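PDB 2EKL: D-3-phosphoglycerate dehydrogenase from Sulfolobus tokodaii, which probably catalyses the NAD-dependent oxidation of D-3-phosphoglycerate, the entry step of serine biosynthesis, as a member of the D-2-hydroxyacid dehydrogenase family. Local coordinates for residues L41-I44 / G45-D48; E191-L194 / K195-V199; K293-A296 / E297-Q301. All coordinates share one frame; numbering follows the deposited sequence.

Contact 1 (L41-I44 / G45-D48); sequences LNII and GNYD
Asn46 N gives its hydrogen to Ile43 O at 3.0 Å in a nearly straight bond (168°), and one residue on, Tyr47 N does the same to Ile44 O at 3.2 Å. Two successive i to i+3 bonds of this kind make a tight turn where the chain leaves the helix that begins at 37 and heads for strand 49-52, in a helix-to-strand connection of the parallel α/β domain. Two waters extend the network: one molecule accepts from Gly45 N and donates to Leu41 O, where a helical amide would otherwise bond, and a second donates to Ile44 O and to Tyr47 O, 2.7 Å from each. Outward from the turn, Tyr47 lays its ring beside the turn, CE2 3.3 Å from Ile43 O. With CG1 of Ile43 set between its own backbone N and carbonyl carbon (chi1 68°), the extended branch brings CD1 to 4.0 Å from Tyr47 CE2. The Tyr47 hydroxyl is hydrogen-bonded to Asp30, and the Tyr47 side chain also touches Leu9 of strand 7-10. An alanine in place of Tyr47 is likely to leave Asp30 without this partner and open a gap beside Ile43 CD1. One face of the ring carries Asn46 CB, 4.2 Å above its plane and offset toward the rim.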
ATOM      1  N   LEU A  41      -4.814   3.609 -43.955  1.00 30.96           N
ATOM      2  CA  LEU A  41      -4.978   2.596 -44.988  1.00 32.19           C
ATOM      3  C   LEU A  41      -4.479   3.094 -46.339  1.00 31.94           C
ATOM      4  O   LEU A  41      -3.987   2.314 -47.152  1.00 33.52           O
ATOM      5  CB  LEU A  41      -6.450   2.200 -45.111  1.00 32.99           C
ATOM      6  CG  LEU A  41      -7.043   1.378 -43.968  1.00 34.65           C
ATOM      7  CD1 LEU A  41      -8.549   1.264 -44.150  1.00 35.91           C
ATOM      8  CD2 LEU A  41      -6.399  -0.000 -43.937  1.00 34.90           C
ATOM      9  N   ASN A  42      -4.602   4.395 -46.576  1.00 31.71           N
ATOM     10  CA  ASN A  42      -4.171   4.968 -47.845  1.00 31.98           C
ATOM     11  C   ASN A  42      -2.657   5.017 -48.017  1.00 31.56           C
ATOM     12  O   ASN A  42      -2.160   4.960 -49.142  1.00 31.09           O
ATOM     13  CB  ASN A  42      -4.732   6.386 -48.014  1.00 34.89           C
ATOM     14  CG  ASN A  42      -6.246   6.409 -48.113  1.00 38.06           C
ATOM     15  OD1 ASN A  42      -6.844   5.644 -48.869  1.00 41.11           O
ATOM     16  ND2 ASN A  42      -6.875   7.301 -47.355  1.00 40.23           N
ATOM     17  N   ILE A  43      -1.920   5.105 -46.913  1.00 30.39           N
ATOM     18  CA  ILE A  43      -0.466   5.207 -47.005  1.00 29.97           C
ATOM     19  C   ILE A  43       0.370   4.097 -46.376  1.00 29.43           C
ATOM     20  O   ILE A  43       1.584   4.063 -46.571  1.00 28.20           O
ATOM     21  CB  ILE A  43       0.025   6.540 -46.403  1.00 30.00           C
ATOM     22  CG1 ILE A  43      -0.198   6.543 -44.887  1.00 28.91           C
ATOM     23  CG2 ILE A  43      -0.716   7.705 -47.046  1.00 30.18           C
ATOM     24  CD1 ILE A  43       0.409   7.745 -44.183  1.00 29.73           C
ATOM     25  N   ILE A  44      -0.257   3.193 -45.632  1.00 28.58           N
ATOM     26  CA  ILE A  44       0.503   2.129 -44.977  1.00 28.88           C
ATOM     27  C   ILE A  44       1.360   1.304 -45.940  1.00 29.01           C
ATOM     28  O   ILE A  44       2.409   0.780 -45.560  1.00 28.56           O
ATOM     29  CB  ILE A  44      -0.425   1.181 -44.179  1.00 28.74           C
ATOM     30  CG1 ILE A  44       0.418   0.181 -43.383  1.00 28.34           C
ATOM     31  CG2 ILE A  44      -1.375   0.451 -45.118  1.00 30.06           C
ATOM     32  CD1 ILE A  44       1.404   0.834 -42.425  1.00 29.72           C
ATOM     33  N   GLY A  45       0.919   1.204 -47.188  1.00 29.60           N
ATOM     34  CA  GLY A  45       1.659   0.430 -48.167  1.00 29.51           C
ATOM     35  C   GLY A  45       3.046   0.951 -48.494  1.00 29.99           C
ATOM     36  O   GLY A  45       3.829   0.252 -49.135  1.00 31.53           O
ATOM     37  N   ASN A  46       3.366   2.164 -48.054  1.00 29.03           N
ATOM     38  CA  ASN A  46       4.669   2.746 -48.342  1.00 29.09           C
ATOM     39  C   ASN A  46       5.703   2.534 -47.243  1.00 27.70           C
ATOM     40  O   ASN A  46       6.830   3.011 -47.362  1.00 28.33           O
ATOM     41  CB  ASN A  46       4.546   4.255 -48.574  1.00 31.40           C
ATOM     42  CG  ASN A  46       3.400   4.621 -49.493  1.00 33.19           C
ATOM     43  OD1 ASN A  46       3.206   4.008 -50.541  1.00 33.97           O
ATOM     44  ND2 ASN A  46       2.641   5.641 -49.108  1.00 34.14           N
ATOM     45  N   TYR A  47       5.343   1.815 -46.185  1.00 25.40           N
ATOM     46  CA  TYR A  47       6.271   1.649 -45.070  1.00 24.59           C
ATOM     47  C   TYR A  47       6.775   0.247 -44.757  1.00 23.32           C
ATOM     48  O   TYR A  47       6.060  -0.741 -44.914  1.00 24.50           O
ATOM     49  CB  TYR A  47       5.641   2.245 -43.809  1.00 22.55           C
ATOM     50  CG  TYR A  47       5.302   3.713 -43.944  1.00 24.01           C
ATOM     51  CD1 TYR A  47       6.267   4.695 -43.734  1.00 23.46           C
ATOM     52  CD2 TYR A  47       4.020   4.116 -44.315  1.00 25.09           C
ATOM     53  CE1 TYR A  47       5.965   6.049 -43.890  1.00 25.82           C
ATOM     54  CE2 TYR A  47       3.707   5.463 -44.476  1.00 25.48           C
ATOM     55  CZ  TYR A  47       4.681   6.422 -44.262  1.00 25.54           C
ATOM     56  OH  TYR A  47       4.365   7.749 -44.421  1.00 27.16           O
ATOM     57  N   ASP A  48       8.018   0.197 -44.289  1.00 23.71           N
ATOM     58  CA  ASP A  48       8.690  -1.042 -43.904  1.00 23.54           C
ATOM     59  C   ASP A  48       8.450  -1.284 -42.420  1.00 23.98           C
ATOM     60  O   ASP A  48       8.459  -2.423 -41.947  1.00 23.36           O
ATOM     61  CB  ASP A  48      10.198  -0.908 -44.111  1.00 24.01           C
ATOM     62  CG  ASP A  48      10.561  -0.537 -45.524  1.00 25.62           C
ATOM     63  OD1 ASP A  48      10.490  -1.423 -46.403  1.00 27.46           O
ATOM     64  OD2 ASP A  48      10.913   0.640 -45.752  1.00 24.69           O
TER
HETATM   65  O   HOH W   1      -1.264   2.062 -48.825  1.00 33.46           O
HETATM   66  O   HOH W   2       3.754  -1.516 -46.100  1.00 27.05           O

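Contact 2 (E191-L194 / K195-V199); sequences EELL and KNSDV
The amide of Asn196 stands almost perpendicular to the carboxylate of Glu192, their planes 85° apart, and it is the CG methylene of Glu192 that meets Asn196 ND2, at 3.5 Å. Set beside its own backbone N (chi1 -64°), the amide folds back over the helix, where ND2 donates to Glu192 O at 2.9 Å, with the acceptor slightly out of the amide plane. Asn196 N bonds Leu193 O at 3.3 Å and adds a weak bond to Glu192 O. This is the C-terminal end of helix 190-196 in the Rossmann-type NAD-binding domain, just before strand 199-202. Ser197, the first residue to leave helical geometry, turns OG back to Leu193 O at 2.7 Å; it and Asn196 N approach that carbonyl from opposite faces. A water donates to both Leu194 O and Ser197 O. Glu191 and Lys195 run side by side, with CG of Glu191 3.8 Å from CD of Lys195, yet the charged ends, OE2 and NZ, remain 5.5 Å apart. Leu193 packs against Tyr171 and Leu194 against Leu221. Carbonyls at the helix end are thus met by an amide, a hydroxyl and water, an arrangement likely to ease the negative end of the helix dipole.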
ATOM      1  N   GLU A 191      -8.278 -25.189  -5.901  1.00 21.75           N
ATOM      2  CA  GLU A 191      -9.230 -25.516  -4.848  1.00 21.34           C
ATOM      3  C   GLU A 191      -8.632 -25.281  -3.464  1.00 20.42           C
ATOM      4  O   GLU A 191      -9.264 -24.661  -2.610  1.00 18.40           O
ATOM      5  CB  GLU A 191      -9.675 -26.980  -4.963  1.00 24.87           C
ATOM      6  CG  GLU A 191     -10.762 -27.382  -3.967  1.00 27.70           C
ATOM      7  CD  GLU A 191     -11.084 -28.866  -4.021  1.00 30.30           C
ATOM      8  OE1 GLU A 191     -11.208 -29.404  -5.139  1.00 33.33           O
ATOM      9  OE2 GLU A 191     -11.223 -29.490  -2.947  1.00 32.45           O
ATOM     10  N   GLU A 192      -7.416 -25.773  -3.245  1.00 19.51           N
ATOM     11  CA  GLU A 192      -6.771 -25.610  -1.950  1.00 20.47           C
ATOM     12  C   GLU A 192      -6.482 -24.140  -1.678  1.00 18.77           C
ATOM     13  O   GLU A 192      -6.667 -23.663  -0.558  1.00 20.03           O
ATOM     14  CB  GLU A 192      -5.467 -26.413  -1.880  1.00 22.75           C
ATOM     15  CG  GLU A 192      -4.920 -26.532  -0.460  1.00 27.18           C
ATOM     16  CD  GLU A 192      -3.653 -27.364  -0.367  1.00 30.71           C
ATOM     17  OE1 GLU A 192      -3.623 -28.479  -0.929  1.00 32.77           O
ATOM     18  OE2 GLU A 192      -2.688 -26.906   0.282  1.00 32.59           O
ATOM     19  N   LEU A 193      -6.024 -23.430  -2.704  1.00 18.12           N
ATOM     20  CA  LEU A 193      -5.723 -22.010  -2.568  1.00 16.38           C
ATOM     21  C   LEU A 193      -6.982 -21.259  -2.152  1.00 17.02           C
ATOM     22  O   LEU A 193      -6.968 -20.490  -1.190  1.00 18.00           O
ATOM     23  CB  LEU A 193      -5.192 -21.443  -3.891  1.00 15.91           C
ATOM     24  CG  LEU A 193      -4.756 -19.968  -3.898  1.00 16.32           C
ATOM     25  CD1 LEU A 193      -3.698 -19.755  -4.966  1.00 16.55           C
ATOM     26  CD2 LEU A 193      -5.958 -19.053  -4.140  1.00 17.25           C
ATOM     27  N   LEU A 194      -8.074 -21.500  -2.868  1.00 16.99           N
ATOM     28  CA  LEU A 194      -9.340 -20.837  -2.568  1.00 17.55           C
ATOM     29  C   LEU A 194      -9.862 -21.151  -1.165  1.00 18.18           C
ATOM     30  O   LEU A 194     -10.298 -20.263  -0.448  1.00 16.68           O
ATOM     31  CB  LEU A 194     -10.391 -21.220  -3.615  1.00 18.24           C
ATOM     32  CG  LEU A 194     -10.084 -20.744  -5.040  1.00 20.06           C
ATOM     33  CD1 LEU A 194     -11.034 -21.400  -6.021  1.00 20.94           C
ATOM     34  CD2 LEU A 194     -10.191 -19.217  -5.110  1.00 21.20           C
ATOM     35  N   LYS A 195      -9.807 -22.413  -0.761  1.00 20.03           N
ATOM     36  CA  LYS A 195     -10.305 -22.784   0.560  1.00 20.84           C
ATOM     37  C   LYS A 195      -9.483 -22.248   1.733  1.00 19.21           C
ATOM     38  O   LYS A 195     -10.004 -22.093   2.839  1.00 19.45           O
ATOM     39  CB  LYS A 195     -10.398 -24.311   0.671  1.00 22.29           C
ATOM     40  CG  LYS A 195     -11.320 -24.951  -0.359  1.00 26.76           C
ATOM     41  CD  LYS A 195     -11.293 -26.469  -0.272  1.00 31.62           C
ATOM     42  CE  LYS A 195     -11.782 -26.962   1.078  1.00 35.18           C
ATOM     43  NZ  LYS A 195     -13.206 -26.594   1.319  1.00 37.61           N
ATOM     44  N   ASN A 196      -8.211 -21.942   1.496  1.00 18.09           N
ATOM     45  CA  ASN A 196      -7.336 -21.485   2.574  1.00 18.74           C
ATOM     46  C   ASN A 196      -6.807 -20.050   2.533  1.00 18.60           C
ATOM     47  O   ASN A 196      -6.064 -19.649   3.428  1.00 18.98           O
ATOM     48  CB  ASN A 196      -6.142 -22.443   2.675  1.00 19.59           C
ATOM     49  CG  ASN A 196      -6.556 -23.847   3.078  1.00 22.12           C
ATOM     50  OD1 ASN A 196      -6.850 -24.109   4.246  1.00 22.13           O
ATOM     51  ND2 ASN A 196      -6.597 -24.754   2.109  1.00 21.59           N
ATOM     52  N   SER A 197      -7.183 -19.270   1.527  1.00 18.09           N
ATOM     53  CA  SER A 197      -6.660 -17.908   1.429  1.00 17.29           C
ATOM     54  C   SER A 197      -7.529 -16.811   2.030  1.00 17.67           C
ATOM     55  O   SER A 197      -8.734 -16.756   1.794  1.00 17.21           O
ATOM     56  CB  SER A 197      -6.369 -17.564  -0.035  1.00 17.86           C
ATOM     57  OG  SER A 197      -5.335 -18.388  -0.553  1.00 19.14           O
ATOM     58  N   ASP A 198      -6.897 -15.933   2.803  1.00 17.19           N
ATOM     59  CA  ASP A 198      -7.596 -14.810   3.414  1.00 17.70           C
ATOM     60  C   ASP A 198      -7.557 -13.670   2.401  1.00 17.00           C
ATOM     61  O   ASP A 198      -8.429 -12.805   2.378  1.00 16.24           O
ATOM     62  CB  ASP A 198      -6.902 -14.418   4.718  1.00 17.39           C
ATOM     63  CG  ASP A 198      -6.864 -15.565   5.713  1.00 18.24           C
ATOM     64  OD1 ASP A 198      -7.946 -15.989   6.169  1.00 19.50           O
ATOM     65  OD2 ASP A 198      -5.758 -16.056   6.024  1.00 16.01           O
ATOM     66  N   VAL A 199      -6.527 -13.693   1.560  1.00 14.96           N
ATOM     67  CA  VAL A 199      -6.354 -12.705   0.503  1.00 14.50           C
ATOM     68  C   VAL A 199      -6.037 -13.472  -0.773  1.00 14.67           C
ATOM     69  O   VAL A 199      -5.244 -14.416  -0.757  1.00 17.19           O
ATOM     70  CB  VAL A 199      -5.171 -11.745   0.786  1.00 13.98           C
ATOM     71  CG1 VAL A 199      -4.999 -10.767  -0.381  1.00 16.87           C
ATOM     72  CG2 VAL A 199      -5.411 -10.979   2.082  1.00 14.32           C
TER
HETATM   73  O   HOH W   3     -10.613 -17.568   0.032  1.00 16.79           O

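Contact 3 (K293-A296 / E297-Q301); sequences KRVA and EMTTQ
Thr299 and Thr300 each turn their hydroxyl back onto the preceding helical turn: OG1 of Thr299 donates to Val295 O at 2.8 Å and OG1 of Thr300 to Ala296 O at 2.7 Å. In both threonines OG1 lies anti to the carbonyl carbon (chi1 -61° and -62°), which points it along the helix at the oxygen four residues back. The backbone N of the same threonine bonds that oxygen too, coming from the opposite face of its plane, so each carbonyl is gripped twice. Backbone bonds of the same i to i+4 spacing join Glu297 N to Lys293 O at 2.9 Å and Met298 N to Arg294 O at 2.8 Å. All belong to the long helix 289-309, which packs against helix 16-24 through Ala296, Thr299 and Thr300. Among the charged groups, Lys293 and Glu297 form a long salt bridge, NZ to OE2 3.9 Å; the carboxylate sits more tightly against the aliphatic part of the lysine, with CE 3.0 Å from OE2, than against its charged NZ. Arg294 is instead bridged to Glu139 of the second subunit. Met298 CG lies 3.1 Å from Arg294 O, and its side chain touches the apolar Ala97 and Ala100.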
ATOM      1  N   LYS A 293       9.502   4.788 -19.034  1.00 19.20           N
ATOM      2  CA  LYS A 293      10.785   5.000 -19.698  1.00 20.74           C
ATOM      3  C   LYS A 293      11.302   3.652 -20.199  1.00 21.80           C
ATOM      4  O   LYS A 293      11.865   3.556 -21.293  1.00 21.58           O
ATOM      5  CB  LYS A 293      11.811   5.615 -18.742  1.00 21.92           C
ATOM      6  CG  LYS A 293      13.197   5.772 -19.365  1.00 26.59           C
ATOM      7  CD  LYS A 293      14.229   6.247 -18.353  1.00 31.81           C
ATOM      8  CE  LYS A 293      15.620   6.297 -18.969  1.00 34.82           C
ATOM      9  NZ  LYS A 293      16.662   6.653 -17.970  1.00 37.59           N
ATOM     10  N   ARG A 294      11.113   2.604 -19.401  1.00 19.49           N
ATOM     11  CA  ARG A 294      11.566   1.282 -19.817  1.00 20.52           C
ATOM     12  C   ARG A 294      10.778   0.802 -21.033  1.00 20.51           C
ATOM     13  O   ARG A 294      11.334   0.143 -21.915  1.00 20.18           O
ATOM     14  CB  ARG A 294      11.438   0.268 -18.675  1.00 18.95           C
ATOM     15  CG  ARG A 294      12.473   0.451 -17.572  1.00 24.15           C
ATOM     16  CD  ARG A 294      12.636  -0.832 -16.779  1.00 22.32           C
ATOM     17  NE  ARG A 294      11.392  -1.199 -16.120  1.00 23.94           N
ATOM     18  CZ  ARG A 294      10.973  -0.677 -14.972  1.00 20.54           C
ATOM     19  NH1 ARG A 294      11.710   0.236 -14.345  1.00 18.50           N
ATOM     20  NH2 ARG A 294       9.809  -1.059 -14.463  1.00 20.37           N
ATOM     21  N   VAL A 295       9.489   1.125 -21.083  1.00 18.75           N
ATOM     22  CA  VAL A 295       8.666   0.727 -22.220  1.00 20.75           C
ATOM     23  C   VAL A 295       9.246   1.340 -23.491  1.00 21.83           C
ATOM     24  O   VAL A 295       9.414   0.659 -24.502  1.00 21.73           O
ATOM     25  CB  VAL A 295       7.196   1.187 -22.052  1.00 20.53           C
ATOM     26  CG1 VAL A 295       6.437   1.011 -23.361  1.00 22.14           C
ATOM     27  CG2 VAL A 295       6.521   0.368 -20.958  1.00 20.52           C
ATOM     28  N   ALA A 296       9.571   2.627 -23.429  1.00 21.03           N
ATOM     29  CA  ALA A 296      10.138   3.321 -24.580  1.00 21.67           C
ATOM     30  C   ALA A 296      11.502   2.753 -24.967  1.00 21.75           C
ATOM     31  O   ALA A 296      11.750   2.473 -26.143  1.00 22.46           O
ATOM     32  CB  ALA A 296      10.257   4.817 -24.285  1.00 21.79           C
ATOM     33  N   GLU A 297      12.381   2.582 -23.982  1.00 21.43           N
ATOM     34  CA  GLU A 297      13.724   2.056 -24.232  1.00 22.38           C
ATOM     35  C   GLU A 297      13.720   0.633 -24.770  1.00 22.59           C
ATOM     36  O   GLU A 297      14.459   0.309 -25.700  1.00 21.06           O
ATOM     37  CB  GLU A 297      14.563   2.092 -22.955  1.00 24.12           C
ATOM     38  CG  GLU A 297      14.695   3.468 -22.330  1.00 29.78           C
ATOM     39  CD  GLU A 297      15.691   3.486 -21.190  1.00 31.90           C
ATOM     40  OE1 GLU A 297      15.661   2.554 -20.358  1.00 35.20           O
ATOM     41  OE2 GLU A 297      16.498   4.435 -21.119  1.00 36.24           O
ATOM     42  N   MET A 298      12.897  -0.221 -24.173  1.00 21.14           N
ATOM     43  CA  MET A 298      12.813  -1.607 -24.604  1.00 23.12           C
ATOM     44  C   MET A 298      12.224  -1.726 -26.000  1.00 22.29           C
ATOM     45  O   MET A 298      12.707  -2.508 -26.817  1.00 23.85           O
ATOM     46  CB  MET A 298      11.971  -2.415 -23.620  1.00 23.41           C
ATOM     47  CG  MET A 298      12.639  -2.629 -22.283  1.00 27.76           C
ATOM     48  SD  MET A 298      11.660  -3.715 -21.241  1.00 32.48           S
ATOM     49  CE  MET A 298      11.500  -5.137 -22.341  1.00 22.04           C
ATOM     50  N   THR A 299      11.176  -0.956 -26.273  1.00 21.36           N
ATOM     51  CA  THR A 299      10.552  -1.004 -27.585  1.00 20.98           C
ATOM     52  C   THR A 299      11.565  -0.513 -28.616  1.00 21.06           C
ATOM     53  O   THR A 299      11.670  -1.068 -29.709  1.00 19.59           O
ATOM     54  CB  THR A 299       9.279  -0.134 -27.634  1.00 20.97           C
ATOM     55  OG1 THR A 299       8.324  -0.633 -26.686  1.00 19.33           O
ATOM     56  CG2 THR A 299       8.655  -0.171 -29.030  1.00 22.35           C
ATOM     57  N   THR A 300      12.320   0.518 -28.255  1.00 20.29           N
ATOM     58  CA  THR A 300      13.336   1.067 -29.151  1.00 19.90           C
ATOM     59  C   THR A 300      14.456   0.053 -29.387  1.00 21.01           C
ATOM     60  O   THR A 300      14.867  -0.180 -30.527  1.00 20.33           O
ATOM     61  CB  THR A 300      13.948   2.358 -28.571  1.00 19.98           C
ATOM     62  OG1 THR A 300      12.919   3.342 -28.430  1.00 19.09           O
ATOM     63  CG2 THR A 300      15.044   2.904 -29.500  1.00 20.72           C
ATOM     64  N   GLN A 301      14.946  -0.562 -28.318  1.00 20.34           N
ATOM     65  CA  GLN A 301      16.019  -1.535 -28.464  1.00 22.93           C
ATOM     66  C   GLN A 301      15.583  -2.786 -29.223  1.00 22.01           C
ATOM     67  O   GLN A 301      16.341  -3.317 -30.042  1.00 21.05           O
ATOM     68  CB  GLN A 301      16.585  -1.929 -27.100  1.00 24.89           C
ATOM     69  CG  GLN A 301      17.875  -2.730 -27.216  1.00 31.10           C
ATOM     70  CD  GLN A 301      18.884  -2.062 -28.142  1.00 32.79           C
ATOM     71  OE1 GLN A 301      19.339  -0.946 -27.882  1.00 35.11           O
ATOM     72  NE2 GLN A 301      19.231  -2.741 -29.233  1.00 32.93           N
TER

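In the fold
Contacts 1 and 2 sit at comparable places, each between a helix and the next strand of a parallel sheet, but in different sheets and on opposite sides of the chain's centre, their own centres about 52 Å apart. In contact 1 only backbone amides bond the carbonyls across the segments, beside a tyrosine ring; contact 2 adds a side-chain amide and a hydroxyl. Contact 3 lies within a continuing helix, its centre about 17 Å from that of the chain, and alone reaches the other subunit. Each has a buried side (Ile44 and Tyr47; Leu193, Leu194 and Ser197; Val295, Ala296, Thr299 and Thr300) and an exposed one (Asn46; Glu191, Lys195 and Asn196; Lys293 and Glu297). The Leu193 and Val295 side chains lie about 8 and 9 Å from bound NAD; contact 1 is remote from it.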